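Local atomic coordinates of group 3 allergen SMIPP-S YvT004A06 (Sarcoptes scabiei type hominis, PDB entry 3H7T), a protein that is an inactivated paralogue of the trypsin-like serine proteases, keeping the family fold but probably lacking peptidase activity. Residues D8-P13 with D98-K103; T38-V43 with Q83-V88; E154-I159 with E209-F214. All blocks are in the same frame, centred on the assembly; numbering follows the deposited sequence.

In the fold
The chain shows how a two-barrel trypsin-like fold is tied together by contacts between residues far apart in sequence. From the N terminus, segment 8-13 leads into strand 15-20 and is met by segment 98-103, so that contact 1 closes a loop spanning the six strands of the first barrel. Contact 2 is nested inside that loop: 38-43 joins 83-88, pairing the ends of two neighbouring barrel strands, on the other side of the chain's centre from contact 1. Contact 3 opens only after both have closed, and packs helix 149-157 against the lead-in to strand 212-216 in the second sheet. None of the three touches another.

Contact 1: D8-P13 with D98-K103; sequences DITKEP and DDKTTK
Lys100, Thr101 and Thr102, which meet segment 8-13, all direct their backbone N-H groups at a single oxygen, Asp98 OD1. This combination of Asx turn and Asx motif curls the loop around its own aspartate. The Thr102 N to Asp98 OD1 bond, 2.7 Å, arrives on the syn side of the carboxylate, as does that from Thr101, whereas Lys100 N stands 67° out of its plane. In the trypsin-like fold this curl belongs to the link that follows the strand of the first barrel that comes last in sequence, 87-91, and it lies against the turn leading into that barrel's first strand. That turn has an Asx turn of its own: Asp8 OD1 receives Thr10 N and Thr10 OG1 from opposite faces of its plane.

Across the contact, one direct hydrogen bond joins the backbones, from Lys103 N to Pro13 O, 2.9 Å long with an angle of 162° at the hydrogen. Away from this bond, methyl groups pack together. A chi1 of 70° at Thr101 sets OG1 between the backbone N and the carbonyl carbon and CG2 anti to the latter, and that methyl comes 4.0 Å from Thr10 CG2, while Ile9 CG2 rests 3.8 Å from Thr101 CB. Ile9 CG1 also lies 3.4 Å from Thr101 O. At the exposed side of the contact, a water donates to both Thr10 O and Lys100 O. The pyrrolidine of Pro13 and the aliphatic chain of Lys103 run side by side, pressed tightly enough to bring Pro13 CG within 3.4 Å of Lys103 CD.

Contact 2: T38-V43 with Q83-V88; sequences TAAQCV and QNNYAV
The side-chain amides of Gln41 and Asn85 meet at a slant, their planes 37° apart, and Asn85 reaches segment 38-43 with both ends of its amide. Its ND2 donates to Gln41 OE1 at 2.9 Å; that oxygen lies almost in the plane of the Asn85 amide, while the donor is tilted 34° from the plane of the Gln41 carbonyl. The other end, Asn85 OD1, accepts the backbone N-H of Gln41 in a nearly straight bond of 3.0 Å. Gripped at both ends, the Asn85 amide has little freedom to rotate. Its reach comes from an extended first torsion, CG lying anti to the backbone N (chi1 -176°). Tyr202 O accepts from Gln41 NE2, and Ser201 OG takes a weak bond from Asn85 ND2.

The segments lie where the active-site cleft of the trypsin family is built. By sequence, Gln41 falls in the place of the histidine of the Thr-Ala-Ala-His-Cys motif, and Asn85 probably in that of the triad aspartate. The amide pair would thus occupy the place of the histidine-aspartate pair, consistent with an inactivated protease. Tyr86, the residue that follows, turns its ring away from segment 38-43, toward Tyr220 and helix 221-228. Its backbone is set by an inverse gamma turn centred on Asn85, with Tyr86 N bonded to Asn84 O.

Beyond the turn, Thr38 and Ala87 form an antiparallel hydrogen-bonded pair: Thr38 N to Ala87 O spans 2.9 Å and Ala87 N to Thr38 O 2.8 Å. Thr38 OG1 is held by Gly27 O. Ala40 CB sits 3.4 Å from Tyr86 O. On the barrel side the Val43 CG2 methyl meets Ala87 CB at 3.6 Å, with Ile72 and Ile74 of strand 65-74 packed against them.

Contact 3: E154-I159 with E209-F214; sequences EQYKQI and EFPSVF. With ZN (zinc ion), chain F.
Tyr156 sends its hydroxyl from the helix to the backbone of Pro211: OH donates to Pro211 O at 2.6 Å; the C=O...OH angle is 174°, and Pro211 O lies at the edge of the tyrosine ring, near its plane. The Val213 CG2 methyl lies 3.3 Å from that hydroxyl, Tyr156 OH. One face of the tyrosine ring receives the edge of Phe210 in a T-shaped stack, with centroids 5.6 Å apart and planes at 73°. Phe210 is bounded in turn by the helix and the residues that follow it. Gln155 O lies at its rim, near the ring plane, 3.3 Å from CE1, and Ile159 CD1 approaches CZ obliquely to 3.8 Å. Gln155 extends past CG (chi2 -178°), laying its amide across the proline so that OE1 comes 3.3 Å from Pro211 CD.

These contacts join helix 149-157 to the run into strand 212-216, in the second half of the trypsin-like fold. The strand is hydrogen-bonded into the sheet between 169-172 and 195-200, and the Cys152-Cys171 disulfide ties the same helix to the former neighbour. Pro211 also touches Cys171 and Val147 of the sheet, while Met206 lies against Tyr156 and Ile159.

At the outer end, a water donates to Glu209 O and, weakly, to Gln155 OE1. The Glu209 side chain reaches a zinc ion, which its OE2 binds at 2.2 Å. Glu178 and a water complete the ligands seen around the metal, and that water also donates to Glu209 OE1, so both carboxylate oxygens are engaged at the site.

Contact 1: D8-P13 with D98-K103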
ATOM      1  N   ASP A   8       8.506 -14.004  -3.196  1.00 25.18           N
ATOM      2  CA  ASP A   8       8.142 -14.488  -4.521  1.00 26.17           C
ATOM      3  C   ASP A   8       6.696 -14.081  -4.774  1.00 24.50           C
ATOM      4  O   ASP A   8       5.887 -14.053  -3.836  1.00 24.63           O
ATOM      5  CB  ASP A   8       8.284 -16.008  -4.587  1.00 26.96           C
ATOM      6  CG  ASP A   8       8.093 -16.545  -5.986  1.00 33.99           C
ATOM      7  OD1 ASP A   8       6.959 -16.952  -6.314  1.00 36.61           O
ATOM      8  OD2 ASP A   8       9.069 -16.545  -6.767  1.00 44.67           O
ATOM      9  N   ILE A   9       6.367 -13.761  -6.025  1.00 23.60           N
ATOM     10  CA  ILE A   9       5.014 -13.296  -6.364  1.00 23.89           C
ATOM     11  C   ILE A   9       3.944 -14.366  -6.091  1.00 25.13           C
ATOM     12  O   ILE A   9       2.774 -14.029  -5.911  1.00 24.31           O
ATOM     13  CB  ILE A   9       4.915 -12.711  -7.814  1.00 23.11           C
ATOM     14  CG1 ILE A   9       3.635 -11.882  -8.009  1.00 26.85           C
ATOM     15  CG2 ILE A   9       5.002 -13.818  -8.873  1.00 20.99           C
ATOM     16  CD1 ILE A   9       3.523 -10.616  -7.133  1.00 26.59           C
ATOM     17  N   THR A  10       4.353 -15.635  -6.025  1.00 25.98           N
ATOM     18  CA  THR A  10       3.424 -16.714  -5.665  1.00 26.74           C
ATOM     19  C   THR A  10       3.070 -16.681  -4.175  1.00 26.95           C
ATOM     20  O   THR A  10       2.016 -17.174  -3.774  1.00 27.49           O
ATOM     21  CB  THR A  10       3.910 -18.136  -6.116  1.00 26.83           C
ATOM     22  OG1 THR A  10       5.090 -18.516  -5.402  1.00 27.07           O
ATOM     23  CG2 THR A  10       4.191 -18.173  -7.622  1.00 24.45           C
ATOM     24  N   LYS A  11       3.926 -16.058  -3.364  1.00 26.69           N
ATOM     25  CA  LYS A  11       3.626 -15.860  -1.939  1.00 26.66           C
ATOM     26  C   LYS A  11       2.698 -14.674  -1.695  1.00 26.37           C
ATOM     27  O   LYS A  11       2.000 -14.638  -0.689  1.00 27.34           O
ATOM     28  CB  LYS A  11       4.901 -15.708  -1.104  1.00 26.21           C
ATOM     29  CG  LYS A  11       6.013 -16.693  -1.460  1.00 33.24           C
ATOM     30  CD  LYS A  11       5.801 -18.066  -0.838  1.00 40.93           C
ATOM     31  CE  LYS A  11       6.505 -18.182   0.506  1.00 44.67           C
ATOM     32  NZ  LYS A  11       7.962 -17.848   0.410  1.00 42.66           N
ATOM     33  N   GLU A  12       2.706 -13.694  -2.596  1.00 25.85           N
ATOM     34  CA  GLU A  12       1.800 -12.547  -2.489  1.00 25.44           C
ATOM     35  C   GLU A  12       1.226 -12.194  -3.854  1.00 24.51           C
ATOM     36  O   GLU A  12       1.484 -11.102  -4.361  1.00 23.35           O
ATOM     37  CB  GLU A  12       2.499 -11.322  -1.876  1.00 25.74           C
ATOM     38  CG  GLU A  12       2.941 -11.477  -0.437  1.00 22.64           C
ATOM     39  CD  GLU A  12       4.369 -11.976  -0.297  1.00 25.45           C
ATOM     40  OE1 GLU A  12       5.228 -11.650  -1.155  1.00 28.63           O
ATOM     41  OE2 GLU A  12       4.642 -12.679   0.693  1.00 29.21           O
ATOM     42  N   PRO A  13       0.429 -13.117  -4.447  1.00 25.10           N
ATOM     43  CA  PRO A  13      -0.057 -12.981  -5.827  1.00 24.70           C
ATOM     44  C   PRO A  13      -0.996 -11.797  -6.055  1.00 24.91           C
ATOM     45  O   PRO A  13      -1.346 -11.504  -7.206  1.00 25.16           O
ATOM     46  CB  PRO A  13      -0.777 -14.312  -6.079  1.00 24.89           C
ATOM     47  CG  PRO A  13      -1.129 -14.821  -4.712  1.00 25.28           C
ATOM     48  CD  PRO A  13       0.003 -14.396  -3.844  1.00 24.14           C
ATOM     49  N   ASP A  98      -4.908 -15.903 -12.376  1.00 35.59           N
ATOM     50  CA  ASP A  98      -4.462 -17.264 -12.679  1.00 35.75           C
ATOM     51  C   ASP A  98      -4.279 -18.154 -11.448  1.00 35.45           C
ATOM     52  O   ASP A  98      -3.747 -19.257 -11.554  1.00 34.70           O
ATOM     53  CB  ASP A  98      -3.168 -17.226 -13.507  1.00 35.64           C
ATOM     54  CG  ASP A  98      -1.971 -16.737 -12.711  1.00 38.47           C
ATOM     55  OD1 ASP A  98      -2.153 -16.206 -11.593  1.00 35.46           O
ATOM     56  OD2 ASP A  98      -0.836 -16.875 -13.216  1.00 42.16           O
ATOM     57  N   ASP A  99      -4.706 -17.667 -10.284  1.00 36.71           N
ATOM     58  CA  ASP A  99      -4.567 -18.405  -9.020  1.00 37.97           C
ATOM     59  C   ASP A  99      -3.163 -19.014  -8.821  1.00 38.58           C
ATOM     60  O   ASP A  99      -3.016 -20.123  -8.296  1.00 39.74           O
ATOM     61  CB  ASP A  99      -5.664 -19.472  -8.885  1.00 38.40           C
ATOM     62  N   LYS A 100      -2.140 -18.284  -9.256  1.00 37.46           N
ATOM     63  CA  LYS A 100      -0.757 -18.696  -9.058  1.00 36.81           C
ATOM     64  C   LYS A 100       0.105 -17.471  -8.775  1.00 35.30           C
ATOM     65  O   LYS A 100       0.629 -17.318  -7.675  1.00 34.88           O
ATOM     66  CB  LYS A 100      -0.232 -19.457 -10.277  1.00 37.14           C
ATOM     67  CG  LYS A 100       1.203 -19.958 -10.141  1.00 39.75           C
ATOM     68  CD  LYS A 100       1.644 -20.741 -11.380  1.00 45.10           C
ATOM     69  CE  LYS A 100       1.185 -22.197 -11.331  1.00 49.14           C
ATOM     70  NZ  LYS A 100       1.937 -23.000 -10.319  1.00 50.71           N
ATOM     71  N   THR A 101       0.230 -16.601  -9.773  1.00 34.19           N
ATOM     72  CA  THR A 101       1.062 -15.407  -9.664  1.00 33.08           C
ATOM     73  C   THR A 101       0.210 -14.144  -9.624  1.00 32.20           C
ATOM     74  O   THR A 101       0.705 -13.070  -9.293  1.00 31.80           O
ATOM     75  CB  THR A 101       2.061 -15.298 -10.844  1.00 32.96           C
ATOM     76  OG1 THR A 101       1.348 -15.005 -12.053  1.00 31.21           O
ATOM     77  CG2 THR A 101       2.858 -16.590 -11.016  1.00 30.08           C
ATOM     78  N   THR A 102      -1.067 -14.275  -9.979  1.00 31.46           N
ATOM     79  CA  THR A 102      -1.964 -13.129 -10.048  1.00 30.83           C
ATOM     80  C   THR A 102      -3.341 -13.491  -9.489  1.00 30.61           C
ATOM     81  O   THR A 102      -4.089 -14.252 -10.112  1.00 30.02           O
ATOM     82  CB  THR A 102      -2.083 -12.584 -11.493  1.00 30.74           C
ATOM     83  OG1 THR A 102      -0.782 -12.502 -12.093  1.00 34.22           O
ATOM     84  CG2 THR A 102      -2.706 -11.204 -11.492  1.00 32.53           C
ATOM     85  N   LYS A 103      -3.655 -12.951  -8.308  1.00 30.28           N
ATOM     86  CA  LYS A 103      -4.906 -13.257  -7.594  1.00 31.01           C
ATOM     87  C   LYS A 103      -5.462 -12.015  -6.917  1.00 30.07           C
ATOM     88  O   LYS A 103      -4.706 -11.133  -6.513  1.00 28.23           O
ATOM     89  CB  LYS A 103      -4.687 -14.332  -6.517  1.00 31.64           C
ATOM     90  CG  LYS A 103      -4.131 -15.662  -7.019  1.00 36.66           C
ATOM     91  CD  LYS A 103      -3.820 -16.632  -5.879  1.00 42.39           C
ATOM     92  CE  LYS A 103      -5.066 -17.308  -5.328  1.00 47.28           C
ATOM     93  NZ  LYS A 103      -4.725 -18.218  -4.199  1.00 51.89           N
TER
HETATM   94  O   HOH W   1       0.244 -18.317  -5.405  1.00 32.06           O

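Contact 2: T38-V43 with Q83-V88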
ATOM      1  N   THR A  38      -4.027   1.404  -4.295  1.00 23.47           N
ATOM      2  CA  THR A  38      -2.692   1.886  -3.940  1.00 24.43           C
ATOM      3  C   THR A  38      -2.847   3.096  -3.005  1.00 24.39           C
ATOM      4  O   THR A  38      -3.961   3.385  -2.552  1.00 24.34           O
ATOM      5  CB  THR A  38      -1.851   2.202  -5.230  1.00 24.56           C
ATOM      6  OG1 THR A  38      -0.494   2.473  -4.880  1.00 26.30           O
ATOM      7  CG2 THR A  38      -2.426   3.394  -6.014  1.00 26.62           C
ATOM      8  N   ALA A  39      -1.747   3.778  -2.684  1.00 23.89           N
ATOM      9  CA  ALA A  39      -1.816   4.997  -1.877  1.00 24.28           C
ATOM     10  C   ALA A  39      -2.151   6.190  -2.758  1.00 24.19           C
ATOM     11  O   ALA A  39      -1.717   6.253  -3.903  1.00 24.70           O
ATOM     12  CB  ALA A  39      -0.497   5.242  -1.154  1.00 23.52           C
ATOM     13  N   ALA A  40      -2.907   7.143  -2.215  1.00 23.46           N
ATOM     14  CA  ALA A  40      -3.224   8.375  -2.944  1.00 22.97           C
ATOM     15  C   ALA A  40      -1.983   9.192  -3.310  1.00 22.73           C
ATOM     16  O   ALA A  40      -1.902   9.716  -4.417  1.00 22.18           O
ATOM     17  CB  ALA A  40      -4.200   9.216  -2.166  1.00 22.29           C
ATOM     18  N   GLN A  41      -1.028   9.288  -2.377  1.00 23.25           N
ATOM     19  CA  GLN A  41       0.237  10.012  -2.586  1.00 25.19           C
ATOM     20  C   GLN A  41       0.984   9.594  -3.856  1.00 26.67           C
ATOM     21  O   GLN A  41       1.876  10.305  -4.316  1.00 28.59           O
ATOM     22  CB  GLN A  41       1.168   9.853  -1.372  1.00 24.36           C
ATOM     23  CG  GLN A  41       1.806   8.454  -1.248  1.00 20.78           C
ATOM     24  CD  GLN A  41       2.603   8.285   0.031  1.00 23.44           C
ATOM     25  OE1 GLN A  41       2.121   7.681   0.988  1.00 19.19           O
ATOM     26  NE2 GLN A  41       3.826   8.839   0.064  1.00 15.69           N
ATOM     27  N   CYS A  42       0.631   8.433  -4.392  1.00 27.65           N
ATOM     28  CA  CYS A  42       1.287   7.871  -5.565  1.00 29.51           C
ATOM     29  C   CYS A  42       0.783   8.475  -6.865  1.00 29.78           C
ATOM     30  O   CYS A  42       1.551   8.635  -7.810  1.00 29.14           O
ATOM     31  CB  CYS A  42       1.057   6.358  -5.616  1.00 29.85           C
ATOM     32  SG  CYS A  42       1.686   5.474  -4.171  1.00 41.19           S
ATOM     33  N   VAL A  43      -0.506   8.795  -6.913  1.00 30.71           N
ATOM     34  CA  VAL A  43      -1.170   9.065  -8.190  1.00 31.94           C
ATOM     35  C   VAL A  43      -2.065  10.310  -8.198  1.00 33.11           C
ATOM     36  O   VAL A  43      -2.684  10.624  -9.219  1.00 33.13           O
ATOM     37  CB  VAL A  43      -1.983   7.830  -8.669  1.00 31.66           C
ATOM     38  CG1 VAL A  43      -1.053   6.628  -8.947  1.00 30.11           C
ATOM     39  CG2 VAL A  43      -3.073   7.462  -7.652  1.00 30.04           C
ATOM     40  N   GLN A  83      -4.294  12.323   5.248  1.00 26.66           N
ATOM     41  CA  GLN A  83      -5.579  11.695   5.569  1.00 26.86           C
ATOM     42  C   GLN A  83      -6.178  11.072   4.329  1.00 25.71           C
ATOM     43  O   GLN A  83      -6.080  11.641   3.236  1.00 26.29           O
ATOM     44  CB  GLN A  83      -6.566  12.739   6.088  1.00 28.24           C
ATOM     45  CG  GLN A  83      -6.586  12.925   7.584  1.00 32.71           C
ATOM     46  CD  GLN A  83      -7.721  13.833   8.031  1.00 36.39           C
ATOM     47  OE1 GLN A  83      -7.649  14.439   9.097  1.00 46.38           O
ATOM     48  NE2 GLN A  83      -8.781  13.921   7.223  1.00 34.36           N
ATOM     49  N   ASN A  84      -6.822   9.920   4.508  1.00 24.68           N
ATOM     50  CA  ASN A  84      -7.525   9.236   3.418  1.00 23.65           C
ATOM     51  C   ASN A  84      -6.575   8.919   2.265  1.00 22.01           C
ATOM     52  O   ASN A  84      -6.916   9.085   1.095  1.00 19.27           O
ATOM     53  CB  ASN A  84      -8.704  10.082   2.920  1.00 24.39           C
ATOM     54  CG  ASN A  84      -9.491  10.721   4.056  1.00 26.32           C
ATOM     55  OD1 ASN A  84      -9.810  10.072   5.055  1.00 26.45           O
ATOM     56  ND2 ASN A  84      -9.787  12.008   3.912  1.00 25.93           N
ATOM     57  N   ASN A  85      -5.381   8.446   2.622  1.00 21.74           N
ATOM     58  CA  ASN A  85      -4.310   8.202   1.663  1.00 21.29           C
ATOM     59  C   ASN A  85      -4.490   6.862   0.934  1.00 21.60           C
ATOM     60  O   ASN A  85      -3.726   5.916   1.136  1.00 20.82           O
ATOM     61  CB  ASN A  85      -2.963   8.289   2.397  1.00 21.39           C
ATOM     62  CG  ASN A  85      -1.761   8.135   1.480  1.00 20.97           C
ATOM     63  OD1 ASN A  85      -1.869   8.194   0.254  1.00 18.75           O
ATOM     64  ND2 ASN A  85      -0.597   7.930   2.088  1.00 18.68           N
ATOM     65  N   TYR A  86      -5.521   6.790   0.096  1.00 21.84           N
ATOM     66  CA  TYR A  86      -5.713   5.643  -0.791  1.00 21.80           C
ATOM     67  C   TYR A  86      -6.233   6.088  -2.153  1.00 22.98           C
ATOM     68  O   TYR A  86      -6.866   7.146  -2.283  1.00 23.24           O
ATOM     69  CB  TYR A  86      -6.646   4.604  -0.161  1.00 22.34           C
ATOM     70  CG  TYR A  86      -8.072   5.098   0.020  1.00 24.65           C
ATOM     71  CD1 TYR A  86      -9.075   4.719  -0.867  1.00 26.97           C
ATOM     72  CD2 TYR A  86      -8.410   5.943   1.075  1.00 23.78           C
ATOM     73  CE1 TYR A  86     -10.386   5.173  -0.711  1.00 28.54           C
ATOM     74  CE2 TYR A  86      -9.713   6.408   1.237  1.00 25.76           C
ATOM     75  CZ  TYR A  86     -10.695   6.013   0.342  1.00 27.28           C
ATOM     76  OH  TYR A  86     -11.987   6.461   0.494  1.00 29.76           O
ATOM     77  N   ALA A  87      -5.932   5.294  -3.177  1.00 23.70           N
ATOM     78  CA  ALA A  87      -6.525   5.514  -4.493  1.00 24.16           C
ATOM     79  C   ALA A  87      -6.895   4.197  -5.132  1.00 24.23           C
ATOM     80  O   ALA A  87      -6.236   3.180  -4.914  1.00 23.93           O
ATOM     81  CB  ALA A  87      -5.589   6.295  -5.392  1.00 23.44           C
ATOM     82  N   VAL A  88      -7.965   4.215  -5.916  1.00 24.72           N
ATOM     83  CA  VAL A  88      -8.354   3.031  -6.653  1.00 25.48           C
ATOM     84  C   VAL A  88      -8.145   3.282  -8.132  1.00 26.03           C
ATOM     85  O   VAL A  88      -8.572   4.305  -8.676  1.00 26.60           O
ATOM     86  CB  VAL A  88      -9.797   2.584  -6.345  1.00 25.65           C
ATOM     87  CG1 VAL A  88     -10.184   1.401  -7.218  1.00 24.06           C
ATOM     88  CG2 VAL A  88      -9.927   2.226  -4.867  1.00 26.06           C
TER

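Contact 3: E154-I159 with E209-F214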
ATOM      1  N   GLU A 154       1.558   8.896  20.456  1.00 22.29           N
ATOM      2  CA  GLU A 154       2.420   9.479  21.490  1.00 24.18           C
ATOM      3  C   GLU A 154       3.869   9.583  21.012  1.00 24.56           C
ATOM      4  O   GLU A 154       4.498  10.632  21.194  1.00 25.31           O
ATOM      5  CB  GLU A 154       2.334   8.692  22.799  1.00 24.65           C
ATOM      6  CG  GLU A 154       0.993   8.825  23.516  1.00 30.13           C
ATOM      7  CD  GLU A 154       0.827   7.853  24.670  1.00 37.82           C
ATOM      8  OE1 GLU A 154      -0.289   7.794  25.233  1.00 40.67           O
ATOM      9  OE2 GLU A 154       1.800   7.146  25.015  1.00 43.18           O
ATOM     10  N   GLN A 155       4.376   8.514  20.381  1.00 24.59           N
ATOM     11  CA  GLN A 155       5.717   8.501  19.771  1.00 25.60           C
ATOM     12  C   GLN A 155       5.893   9.567  18.684  1.00 25.20           C
ATOM     13  O   GLN A 155       6.906  10.268  18.653  1.00 26.78           O
ATOM     14  CB  GLN A 155       6.031   7.136  19.138  1.00 25.84           C
ATOM     15  CG  GLN A 155       6.059   5.927  20.065  1.00 29.00           C
ATOM     16  CD  GLN A 155       6.432   4.661  19.309  1.00 34.24           C
ATOM     17  OE1 GLN A 155       7.417   4.638  18.567  1.00 31.96           O
ATOM     18  NE2 GLN A 155       5.638   3.610  19.481  1.00 36.41           N
ATOM     19  N   TYR A 156       4.926   9.648  17.768  1.00 24.59           N
ATOM     20  CA  TYR A 156       4.942  10.658  16.705  1.00 24.26           C
ATOM     21  C   TYR A 156       4.836  12.079  17.267  1.00 24.65           C
ATOM     22  O   TYR A 156       5.431  13.021  16.722  1.00 23.46           O
ATOM     23  CB  TYR A 156       3.816  10.396  15.696  1.00 23.23           C
ATOM     24  CG  TYR A 156       4.192   9.454  14.566  1.00 21.62           C
ATOM     25  CD1 TYR A 156       4.479   8.102  14.811  1.00 17.76           C
ATOM     26  CD2 TYR A 156       4.253   9.914  13.246  1.00 20.03           C
ATOM     27  CE1 TYR A 156       4.833   7.240  13.769  1.00 18.26           C
ATOM     28  CE2 TYR A 156       4.603   9.056  12.195  1.00 21.85           C
ATOM     29  CZ  TYR A 156       4.890   7.725  12.464  1.00 20.61           C
ATOM     30  OH  TYR A 156       5.234   6.882  11.429  1.00 22.05           O
ATOM     31  N   LYS A 157       4.081  12.225  18.357  1.00 25.23           N
ATOM     32  CA  LYS A 157       3.914  13.519  19.024  1.00 26.70           C
ATOM     33  C   LYS A 157       5.245  14.098  19.521  1.00 28.41           C
ATOM     34  O   LYS A 157       5.388  15.320  19.598  1.00 28.31           O
ATOM     35  CB  LYS A 157       2.922  13.407  20.187  1.00 26.42           C
ATOM     36  CG  LYS A 157       2.424  14.743  20.725  1.00 27.26           C
ATOM     37  CD  LYS A 157       1.452  14.544  21.886  1.00 33.76           C
ATOM     38  N   GLN A 158       6.198  13.217  19.851  1.00 29.60           N
ATOM     39  CA  GLN A 158       7.540  13.606  20.311  1.00 32.13           C
ATOM     40  C   GLN A 158       8.261  14.535  19.334  1.00 32.44           C
ATOM     41  O   GLN A 158       9.043  15.394  19.746  1.00 32.98           O
ATOM     42  CB  GLN A 158       8.418  12.368  20.531  1.00 32.55           C
ATOM     43  CG  GLN A 158       8.167  11.588  21.809  1.00 37.56           C
ATOM     44  CD  GLN A 158       9.006  10.320  21.884  1.00 44.26           C
ATOM     45  OE1 GLN A 158       8.481   9.226  22.077  1.00 46.42           O
ATOM     46  NE2 GLN A 158      10.323  10.463  21.721  1.00 49.46           N
ATOM     47  N   ILE A 159       8.014  14.340  18.041  1.00 32.25           N
ATOM     48  CA  ILE A 159       8.613  15.183  17.011  1.00 31.69           C
ATOM     49  C   ILE A 159       7.527  15.991  16.297  1.00 31.64           C
ATOM     50  O   ILE A 159       7.684  16.376  15.140  1.00 31.41           O
ATOM     51  CB  ILE A 159       9.494  14.374  16.020  1.00 31.88           C
ATOM     52  CG1 ILE A 159       8.675  13.318  15.268  1.00 31.50           C
ATOM     53  CG2 ILE A 159      10.671  13.730  16.754  1.00 33.01           C
ATOM     54  CD1 ILE A 159       9.323  12.861  13.980  1.00 33.95           C
ATOM     55  N   GLU A 209      13.009   4.385  13.386  1.00 29.57           N
ATOM     56  CA  GLU A 209      12.735   4.230  14.827  1.00 29.87           C
ATOM     57  C   GLU A 209      11.280   4.502  15.197  1.00 28.95           C
ATOM     58  O   GLU A 209      10.869   4.242  16.327  1.00 31.48           O
ATOM     59  CB  GLU A 209      13.696   5.038  15.722  1.00 30.43           C
ATOM     60  CG  GLU A 209      15.178   4.737  15.517  1.00 36.29           C
ATOM     61  CD  GLU A 209      15.575   3.314  15.865  1.00 40.23           C
ATOM     62  OE1 GLU A 209      15.269   2.851  16.984  1.00 44.65           O
ATOM     63  OE2 GLU A 209      16.227   2.663  15.022  1.00 45.81           O
ATOM     64  N   PHE A 210      10.502   5.021  14.252  1.00 26.41           N
ATOM     65  CA  PHE A 210       9.068   5.193  14.455  1.00 23.94           C
ATOM     66  C   PHE A 210       8.365   4.081  13.682  1.00 22.20           C
ATOM     67  O   PHE A 210       8.870   3.643  12.643  1.00 22.15           O
ATOM     68  CB  PHE A 210       8.591   6.563  13.968  1.00 23.01           C
ATOM     69  CG  PHE A 210       9.226   7.733  14.694  1.00 27.27           C
ATOM     70  CD1 PHE A 210       8.527   8.416  15.678  1.00 27.67           C
ATOM     71  CD2 PHE A 210      10.523   8.152  14.385  1.00 28.05           C
ATOM     72  CE1 PHE A 210       9.096   9.502  16.346  1.00 30.10           C
ATOM     73  CE2 PHE A 210      11.100   9.234  15.056  1.00 25.00           C
ATOM     74  CZ  PHE A 210      10.383   9.902  16.041  1.00 29.89           C
ATOM     75  N   PRO A 211       7.207   3.610  14.184  1.00 20.68           N
ATOM     76  CA  PRO A 211       6.444   2.622  13.423  1.00 19.26           C
ATOM     77  C   PRO A 211       6.018   3.182  12.071  1.00 18.81           C
ATOM     78  O   PRO A 211       5.795   4.386  11.943  1.00 20.42           O
ATOM     79  CB  PRO A 211       5.199   2.395  14.290  1.00 19.29           C
ATOM     80  CG  PRO A 211       5.610   2.749  15.656  1.00 19.55           C
ATOM     81  CD  PRO A 211       6.602   3.875  15.506  1.00 20.68           C
ATOM     82  N   SER A 212       5.889   2.316  11.079  1.00 17.23           N
ATOM     83  CA  SER A 212       5.377   2.727   9.778  1.00 17.59           C
ATOM     84  C   SER A 212       3.849   2.891   9.806  1.00 17.14           C
ATOM     85  O   SER A 212       3.172   2.337  10.667  1.00 16.51           O
ATOM     86  CB  SER A 212       5.795   1.725   8.693  1.00 16.86           C
ATOM     87  OG  SER A 212       7.205   1.698   8.580  1.00 17.21           O
ATOM     88  N   VAL A 213       3.316   3.628   8.837  1.00 18.28           N
ATOM     89  CA  VAL A 213       1.891   3.967   8.825  1.00 18.61           C
ATOM     90  C   VAL A 213       1.168   3.314   7.649  1.00 18.67           C
ATOM     91  O   VAL A 213       1.646   3.338   6.502  1.00 17.28           O
ATOM     92  CB  VAL A 213       1.712   5.517   8.836  1.00 20.17           C
ATOM     93  CG1 VAL A 213       0.247   5.933   8.631  1.00 18.54           C
ATOM     94  CG2 VAL A 213       2.262   6.086  10.145  1.00 16.90           C
ATOM     95  N   PHE A 214      -0.001   2.748   7.945  1.00 18.79           N
ATOM     96  CA  PHE A 214      -0.767   1.987   6.986  1.00 20.08           C
ATOM     97  C   PHE A 214      -2.204   2.469   7.006  1.00 21.49           C
ATOM     98  O   PHE A 214      -2.819   2.539   8.072  1.00 21.62           O
ATOM     99  CB  PHE A 214      -0.766   0.498   7.361  1.00 21.09           C
ATOM    100  CG  PHE A 214       0.577  -0.169   7.250  1.00 20.08           C
ATOM    101  CD1 PHE A 214       0.907  -0.893   6.107  1.00 18.87           C
ATOM    102  CD2 PHE A 214       1.506  -0.098   8.300  1.00 18.20           C
ATOM    103  CE1 PHE A 214       2.153  -1.519   5.990  1.00 20.39           C
ATOM    104  CE2 PHE A 214       2.749  -0.721   8.189  1.00 17.91           C
ATOM    105  CZ  PHE A 214       3.072  -1.427   7.025  1.00 18.04           C
TER
HETATM  106 ZN    ZN F 239      16.990   0.787  15.869  1.00 52.34          ZN
HETATM  107  O   HOH W   2       9.317   2.397  17.019  1.00 30.35           O
HETATM  108  O   HOH W   3      16.958   1.073  17.822  1.00 29.22           O